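Local coordinates for protein protease Do-like 8, chloroplastic (PDB 4IC6) that probably cleaves peptide bonds as a chloroplast serine protease of the HtrA (Deg) family, pairing a trypsin-like protease domain with a PDZ domain, at residues 78-83 and 126-131; 157-162 and 207-212; 168-173 and 195-200. The protein carries 1 engineered substitution. All blocks are in the same frame, centred on the assembly; numbering follows the deposited sequence.

Contact 1: 78-83 and 126-131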
# COMPACT_ATOMS: atom_id res chain seq x y z
N ILE A 78 25.76 14.21 -26.84
CA ILE A 78 24.77 13.22 -26.45
C ILE A 78 23.63 13.91 -25.73
O ILE A 78 23.88 14.70 -24.83
CB ILE A 78 25.37 12.18 -25.47
CG1 ILE A 78 26.59 11.51 -26.07
CG2 ILE A 78 24.30 11.16 -25.07
CD1 ILE A 78 26.34 10.89 -27.43
N VAL A 79 22.39 13.62 -26.11
CA VAL A 79 21.23 14.23 -25.45
C VAL A 79 20.47 13.19 -24.62
O VAL A 79 20.26 12.06 -25.08
CB VAL A 79 20.28 14.88 -26.47
CG1 VAL A 79 18.98 15.35 -25.79
CG2 VAL A 79 20.96 16.03 -27.16
N THR A 80 20.09 13.58 -23.41
CA THR A 80 19.34 12.69 -22.51
C THR A 80 18.46 13.50 -21.56
O THR A 80 18.45 14.73 -21.63
CB THR A 80 20.31 11.80 -21.69
OG1 THR A 80 19.59 10.74 -21.04
CG2 THR A 80 21.03 12.64 -20.64
N ASN A 81 17.73 12.82 -20.68
CA ASN A 81 17.04 13.53 -19.60
C ASN A 81 18.02 14.00 -18.53
O ASN A 81 19.02 13.33 -18.23
CB ASN A 81 16.00 12.65 -18.91
CG ASN A 81 14.77 12.40 -19.77
OD1 ASN A 81 14.37 11.25 -19.95
ND2 ASN A 81 14.17 13.46 -20.28
N TYR A 82 17.71 15.15 -17.95
CA TYR A 82 18.38 15.64 -16.76
C TYR A 82 18.30 14.52 -15.72
O TYR A 82 19.28 14.20 -15.06
CB TYR A 82 17.66 16.91 -16.27
CG TYR A 82 18.26 17.60 -15.05
CD1 TYR A 82 18.87 18.84 -15.17
CD2 TYR A 82 18.15 17.04 -13.79
CE1 TYR A 82 19.40 19.49 -14.06
CE2 TYR A 82 18.68 17.68 -12.67
CZ TYR A 82 19.30 18.91 -12.82
OH TYR A 82 19.83 19.55 -11.72
N HIS A 83 17.13 13.89 -15.62
CA HIS A 83 16.91 12.85 -14.63
C HIS A 83 17.79 11.60 -14.76
O HIS A 83 18.08 10.97 -13.75
CB HIS A 83 15.43 12.42 -14.58
CG HIS A 83 15.12 11.48 -13.46
ND1 HIS A 83 14.86 10.14 -13.66
CD2 HIS A 83 15.06 11.68 -12.12
CE1 HIS A 83 14.65 9.56 -12.48
NE2 HIS A 83 14.75 10.47 -11.54
N ASP A 126 13.95 19.08 -18.26
CA ASP A 126 14.48 17.73 -18.03
C ASP A 126 15.36 17.28 -19.18
O ASP A 126 15.13 16.21 -19.77
CB ASP A 126 13.34 16.71 -17.83
CG ASP A 126 13.84 15.41 -17.20
OD1 ASP A 126 15.07 15.26 -17.02
OD2 ASP A 126 13.00 14.53 -16.91
N LEU A 127 16.37 18.08 -19.51
CA LEU A 127 17.31 17.72 -20.56
C LEU A 127 18.74 17.94 -20.10
O LEU A 127 19.02 18.89 -19.37
CB LEU A 127 17.05 18.52 -21.83
CG LEU A 127 15.71 18.20 -22.48
CD1 LEU A 127 15.36 19.27 -23.52
CD2 LEU A 127 15.77 16.80 -23.10
N ALA A 128 19.62 17.06 -20.54
CA ALA A 128 21.05 17.18 -20.24
C ALA A 128 21.82 16.84 -21.50
O ALA A 128 21.35 16.06 -22.33
CB ALA A 128 21.44 16.23 -19.11
N VAL A 129 23.00 17.43 -21.64
CA VAL A 129 23.84 17.15 -22.79
C VAL A 129 25.22 16.70 -22.31
O VAL A 129 25.84 17.36 -21.48
CB VAL A 129 23.96 18.39 -23.69
CG1 VAL A 129 24.86 18.10 -24.90
CG2 VAL A 129 22.58 18.84 -24.15
N LEU A 130 25.67 15.55 -22.81
CA LEU A 130 27.01 15.06 -22.52
C LEU A 130 27.87 15.16 -23.77
O LEU A 130 27.36 15.40 -24.88
CB LEU A 130 27.00 13.61 -22.01
CG LEU A 130 26.09 13.27 -20.83
CD1 LEU A 130 26.33 11.84 -20.41
CD2 LEU A 130 26.34 14.21 -19.67
N LYS A 131 29.16 14.98 -23.60
CA LYS A 131 30.07 15.04 -24.73
C LYS A 131 31.00 13.84 -24.65
O LYS A 131 31.63 13.61 -23.61
CB LYS A 131 30.84 16.36 -24.71
CG LYS A 131 31.98 16.47 -25.68
CD LYS A 131 31.50 16.60 -27.12
CE LYS A 131 32.71 16.83 -28.04
NZ LYS A 131 32.83 18.26 -28.45
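The backbone O of D126 is gripped by two donors from the loop after strand 77-80. N81 ND2 reaches it at 3.0 Å, almost straight (176°) and with the oxygen in the plane of its amide, nearly along the C=O axis; Y82 N adds a weak bond at 3.3 Å, and the CA-H of N81 also points at this oxygen. N81 ND2 bonds to T220 OG1 as well. The N81 amide and D126 carboxylate planes lie 35° apart. With CG anti to its backbone N (chi1 -164°), the D126 carboxylate reaches toward the 81-83 loop, where OD1 takes H83 N at 2.8 Å on its syn lone pair. Y82 N is just as near OD1 but badly angled. D126 OD2 bonds instead to S183 OG. H83 and D126 are the predicted histidine and aspartate of the catalytic triad; here they are joined through the H83 backbone, while H83 ND1 stands 5.8 Å from D126 OD2, so the imidazole-carboxylate bond of a working triad is not formed.

Before the loop, strands 78-80 and 127-131 run antiparallel. I78 with L130 and T80 with A128 are hydrogen-bonded pairs, tied by I78 N to L130 O (2.8 Å) and A128 N to T80 O (2.8 Å) and their reciprocal bonds; V79 with V129 is the non-hydrogen-bonded pair between them. T80 CG2 packs on A128 CB at 3.9 Å, and T80 OG1 bonds to S68 O. V79 lies on the other face with V129.

These strands are neighbours in the N-terminal six-stranded barrel, flanked by strands 67-71 and 111-122. Across the barrel interior, I78 and T80 meet strand 42-47, whereas V79, L127 and V129 pack against helix 238-251.

Contact 2: 157-162 and 207-212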
# COMPACT_ATOMS: atom_id res chain seq x y z
N LEU A 157 7.40 5.14 -32.09
CA LEU A 157 8.22 4.09 -31.50
C LEU A 157 9.14 4.67 -30.45
O LEU A 157 9.83 5.66 -30.69
CB LEU A 157 9.07 3.34 -32.55
CG LEU A 157 8.91 3.43 -34.07
CD1 LEU A 157 9.89 2.43 -34.72
CD2 LEU A 157 7.49 3.17 -34.56
N ALA A 158 9.14 4.06 -29.27
CA ALA A 158 10.00 4.50 -28.18
C ALA A 158 11.14 3.48 -28.05
O ALA A 158 10.89 2.29 -27.81
CB ALA A 158 9.19 4.58 -26.88
N ILE A 159 12.37 3.94 -28.24
CA ILE A 159 13.54 3.06 -28.24
C ILE A 159 14.37 3.37 -27.00
O ILE A 159 14.51 4.53 -26.60
CB ILE A 159 14.37 3.21 -29.54
CG1 ILE A 159 13.48 2.95 -30.76
CG2 ILE A 159 15.60 2.31 -29.54
CD1 ILE A 159 14.22 2.90 -32.09
N GLY A 160 14.91 2.33 -26.37
CA GLY A 160 15.83 2.49 -25.25
C GLY A 160 17.07 1.64 -25.40
O GLY A 160 17.11 0.68 -26.15
N ASN A 161 18.11 2.01 -24.66
CA ASN A 161 19.30 1.19 -24.53
C ASN A 161 19.64 1.31 -23.06
O ASN A 161 20.53 2.07 -22.68
CB ASN A 161 20.41 1.73 -25.42
CG ASN A 161 21.73 1.00 -25.26
OD1 ASN A 161 21.86 0.04 -24.49
ND2 ASN A 161 22.74 1.45 -26.01
N PRO A 162 18.88 0.61 -22.21
CA PRO A 162 18.91 0.91 -20.77
C PRO A 162 20.12 0.35 -20.03
O PRO A 162 20.48 0.90 -18.99
CB PRO A 162 17.62 0.27 -20.25
CG PRO A 162 17.34 -0.87 -21.24
CD PRO A 162 17.79 -0.33 -22.57
N PRO A 207 14.83 8.04 -27.59
CA PRO A 207 14.04 8.81 -28.54
C PRO A 207 12.65 8.23 -28.70
O PRO A 207 12.49 7.01 -28.66
CB PRO A 207 14.79 8.59 -29.85
CG PRO A 207 15.31 7.17 -29.72
CD PRO A 207 15.66 7.02 -28.25
N LEU A 208 11.69 9.12 -28.89
CA LEU A 208 10.40 8.76 -29.46
C LEU A 208 10.47 9.08 -30.95
O LEU A 208 10.73 10.22 -31.32
CB LEU A 208 9.29 9.59 -28.81
CG LEU A 208 7.88 9.18 -29.22
CD1 LEU A 208 7.61 7.76 -28.68
CD2 LEU A 208 6.85 10.17 -28.67
N LEU A 209 10.22 8.09 -31.80
CA LEU A 209 10.31 8.31 -33.25
C LEU A 209 8.93 8.28 -33.93
O LEU A 209 8.02 7.59 -33.47
CB LEU A 209 11.23 7.28 -33.90
CG LEU A 209 12.65 7.16 -33.36
CD1 LEU A 209 13.36 6.07 -34.15
CD2 LEU A 209 13.41 8.49 -33.48
N ASP A 210 8.79 9.03 -35.02
CA ASP A 210 7.59 8.88 -35.86
C ASP A 210 7.76 7.71 -36.85
O ASP A 210 8.79 7.01 -36.83
CB ASP A 210 7.18 10.20 -36.56
CG ASP A 210 8.21 10.71 -37.58
OD1 ASP A 210 9.09 9.93 -38.00
OD2 ASP A 210 8.12 11.88 -37.98
N SER A 211 6.75 7.50 -37.70
CA SER A 211 6.77 6.38 -38.63
C SER A 211 7.85 6.53 -39.69
O SER A 211 8.16 5.58 -40.41
CB SER A 211 5.41 6.19 -39.31
OG SER A 211 5.04 7.36 -40.02
N LYS A 212 8.42 7.73 -39.81
CA LYS A 212 9.51 7.93 -40.77
C LYS A 212 10.86 7.81 -40.07
O LYS A 212 11.91 7.94 -40.69
CB LYS A 212 9.39 9.29 -41.46
CG LYS A 212 8.70 9.22 -42.81
CD LYS A 212 7.27 9.67 -42.73
CE LYS A 212 7.17 11.19 -42.69
NZ LYS A 212 6.01 11.62 -41.85
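Strands 157-160 and 207-210 run antiparallel, their axes 4.7 Å apart at closest approach and 146° between their directions. L157 and L209 form a hydrogen-bonded pair, L209 N to L157 O at 2.7 Å and L157 N to L209 O at 2.9 Å; A158 and L208 are the non-hydrogen-bonded pair beside it. I159 N then donates to P207 O at 3.1 Å (171°). P207 has no N-H with which to return a bond, and its ring CD lies 3.2 Å from I159 O instead.

Side chains pack on both faces. On one, I159 and L209 cross at an angle and touch through their CD1 methyls (3.9 Å), I159 CB also resting on P207 CG. On the other, a chi1 of -174° sets L208 CG trans to the backbone N and brings CD1 to A158 CB at 4.0 Å. Helix 26-39 covers the face of L157, I159 and L209; N219 and I199 also touch A158. At D210 the chain turns: OD1 accepts K212 N in an Asx turn and N214 N as well, and S211 OG bonds to E28 of a second subunit.

The pairing joins the first and fourth strands of the C-terminal barrel and so closes it. The polar links across the pair are backbone bonds and the side chains meeting across it are apolar, consistent with a buried barrel seam held by main-chain pairing.

Contact 3: 168-173 and 195-200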
# COMPACT_ATOMS: atom_id res chain seq x y z
N THR A 168 15.64 -1.81 -26.58
CA THR A 168 14.24 -2.12 -26.29
C THR A 168 13.35 -1.33 -27.22
O THR A 168 13.75 -0.28 -27.71
CB THR A 168 13.85 -1.71 -24.86
OG1 THR A 168 14.01 -0.29 -24.71
CG2 THR A 168 14.75 -2.39 -23.84
N LEU A 169 12.13 -1.80 -27.43
CA LEU A 169 11.19 -1.04 -28.24
C LEU A 169 9.81 -1.14 -27.64
O LEU A 169 9.41 -2.21 -27.17
CB LEU A 169 11.13 -1.63 -29.64
CG LEU A 169 10.05 -1.08 -30.58
CD1 LEU A 169 10.36 0.37 -30.88
CD2 LEU A 169 10.02 -1.89 -31.86
N THR A 170 9.08 -0.03 -27.67
CA THR A 170 7.64 -0.08 -27.46
C THR A 170 6.98 0.73 -28.56
O THR A 170 7.61 1.59 -29.16
CB THR A 170 7.21 0.44 -26.05
OG1 THR A 170 7.50 1.84 -25.93
CG2 THR A 170 7.94 -0.34 -24.96
N VAL A 171 5.71 0.44 -28.85
CA VAL A 171 5.06 1.07 -29.98
C VAL A 171 3.62 1.38 -29.62
O VAL A 171 2.92 0.55 -29.06
CB VAL A 171 5.05 0.12 -31.21
CG1 VAL A 171 4.19 0.69 -32.33
CG2 VAL A 171 6.47 -0.15 -31.71
N GLY A 172 3.19 2.60 -29.95
CA GLY A 172 1.80 2.96 -29.84
C GLY A 172 1.50 4.13 -30.75
O GLY A 172 2.10 4.28 -31.83
N VAL A 173 0.55 4.96 -30.35
CA VAL A 173 0.23 6.14 -31.12
C VAL A 173 0.47 7.40 -30.32
O VAL A 173 0.55 7.36 -29.09
CB VAL A 173 -1.25 6.15 -31.55
CG1 VAL A 173 -1.54 4.94 -32.43
CG2 VAL A 173 -2.15 6.15 -30.31
N THR A 195 1.81 9.65 -25.36
CA THR A 195 1.72 8.49 -26.26
C THR A 195 1.19 7.31 -25.47
O THR A 195 1.30 7.30 -24.24
CB THR A 195 3.11 8.11 -26.84
OG1 THR A 195 3.00 6.92 -27.64
CG2 THR A 195 4.08 7.85 -25.72
N ASP A 196 0.59 6.34 -26.15
CA ASP A 196 0.23 5.10 -25.47
C ASP A 196 1.25 3.98 -25.70
O ASP A 196 1.02 2.85 -25.29
CB ASP A 196 -1.24 4.66 -25.70
CG ASP A 196 -1.53 4.14 -27.11
OD1 ASP A 196 -0.61 4.10 -27.97
OD2 ASP A 196 -2.72 3.74 -27.37
N ALA A 197 2.38 4.29 -26.35
CA ALA A 197 3.56 3.42 -26.23
C ALA A 197 4.04 3.45 -24.79
O ALA A 197 4.08 4.51 -24.16
CB ALA A 197 4.71 3.88 -27.18
N ALA A 198 4.40 2.29 -24.25
CA ALA A 198 4.86 2.24 -22.88
C ALA A 198 6.17 3.03 -22.74
O ALA A 198 7.14 2.81 -23.49
CB ALA A 198 5.06 0.81 -22.44
N ILE A 199 6.20 3.94 -21.78
CA ILE A 199 7.40 4.70 -21.48
C ILE A 199 7.83 4.26 -20.10
O ILE A 199 7.06 4.35 -19.15
CB ILE A 199 7.13 6.22 -21.48
CG1 ILE A 199 6.71 6.67 -22.91
CG2 ILE A 199 8.34 6.98 -20.96
CD1 ILE A 199 7.73 6.33 -24.02
N ASN A 200 9.07 3.79 -19.98
CA ASN A 200 9.47 3.19 -18.72
C ASN A 200 10.99 3.34 -18.50
O ASN A 200 11.67 3.95 -19.31
CB ASN A 200 9.04 1.72 -18.75
CG ASN A 200 9.51 1.00 -20.01
OD1 ASN A 200 10.59 1.31 -20.53
ND2 ASN A 200 8.71 0.04 -20.51
O HOH W 1 11.30 -0.16 -22.70
O HOH W 2 0.89 0.52 -26.76
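T170 OG1 donates to A198 O at 2.7 Å, a side-chain to backbone hydrogen bond that ties the loop to strand 168-176; chi1 of 66° sets this hydroxyl between the backbone N and carbonyl carbon of T170, on the side of the loop. At the other end V173 N meets D196 OD1 at 2.8 Å (167°), nearly along the C-O axis of that oxygen, and D196 N returns a backbone bond to V173 O at 3.1 Å. D196 thus grips both polar backbone atoms of V173. T195 OG1 also appears to bond V173 O and to accept A197 N in an ST turn, though its position is less certain.

Packing is close at G172. A197 CB sits 3.4 Å from G172 N, and D196 OD1 lies 3.3 Å from G172 CA; the lack of a side chain on this glycine lets both come so near. V173 CG2 lies across the carboxylate of D196, while T170 CG2 touches A198 CB at 4.0 Å.

Two waters bridge the segments. One donates to V171 O and to D196 O (2.8 Å); the other donates to N200 OD1 and only weakly to T168 OG1, which bonds to G202 O.

Subunits meet here: D196 OD2 accepts V171 N of a second subunit, and V171 N of this chain donates to D196 of a third, a reciprocal pattern around the assembly. Within the C-terminal barrel, strand 168-176 lies between strands 155-160 and 192-195, with helix 26-39 against L169; the 195-200 loop leaves the end of strand 192-195 and runs on toward the altered active-site residue A204.

How the contacts relate
Contacts 1 and 2 are buried antiparallel strand pairs, one in each of the two six-stranded barrels of the trypsin-like fold; contact 3 is partly buried, with a loop in place of the second strand. Contact 1 holds two predicted triad residues, and its loop end adds side-chain bonds from N81 and D126 to the backbone pairing. Contact 2 relies on backbone bonds and apolar packing. Contact 3 adds hydroxyl, carboxylate and water links to one backbone bond; it and contact 2 both touch a second subunit. Contacts 2 and 3 share a sheet, with A158 N probably bonded to T170 O and I199 packed on A158; contact 1 touches neither, its nearest atoms being about 7 Å from each.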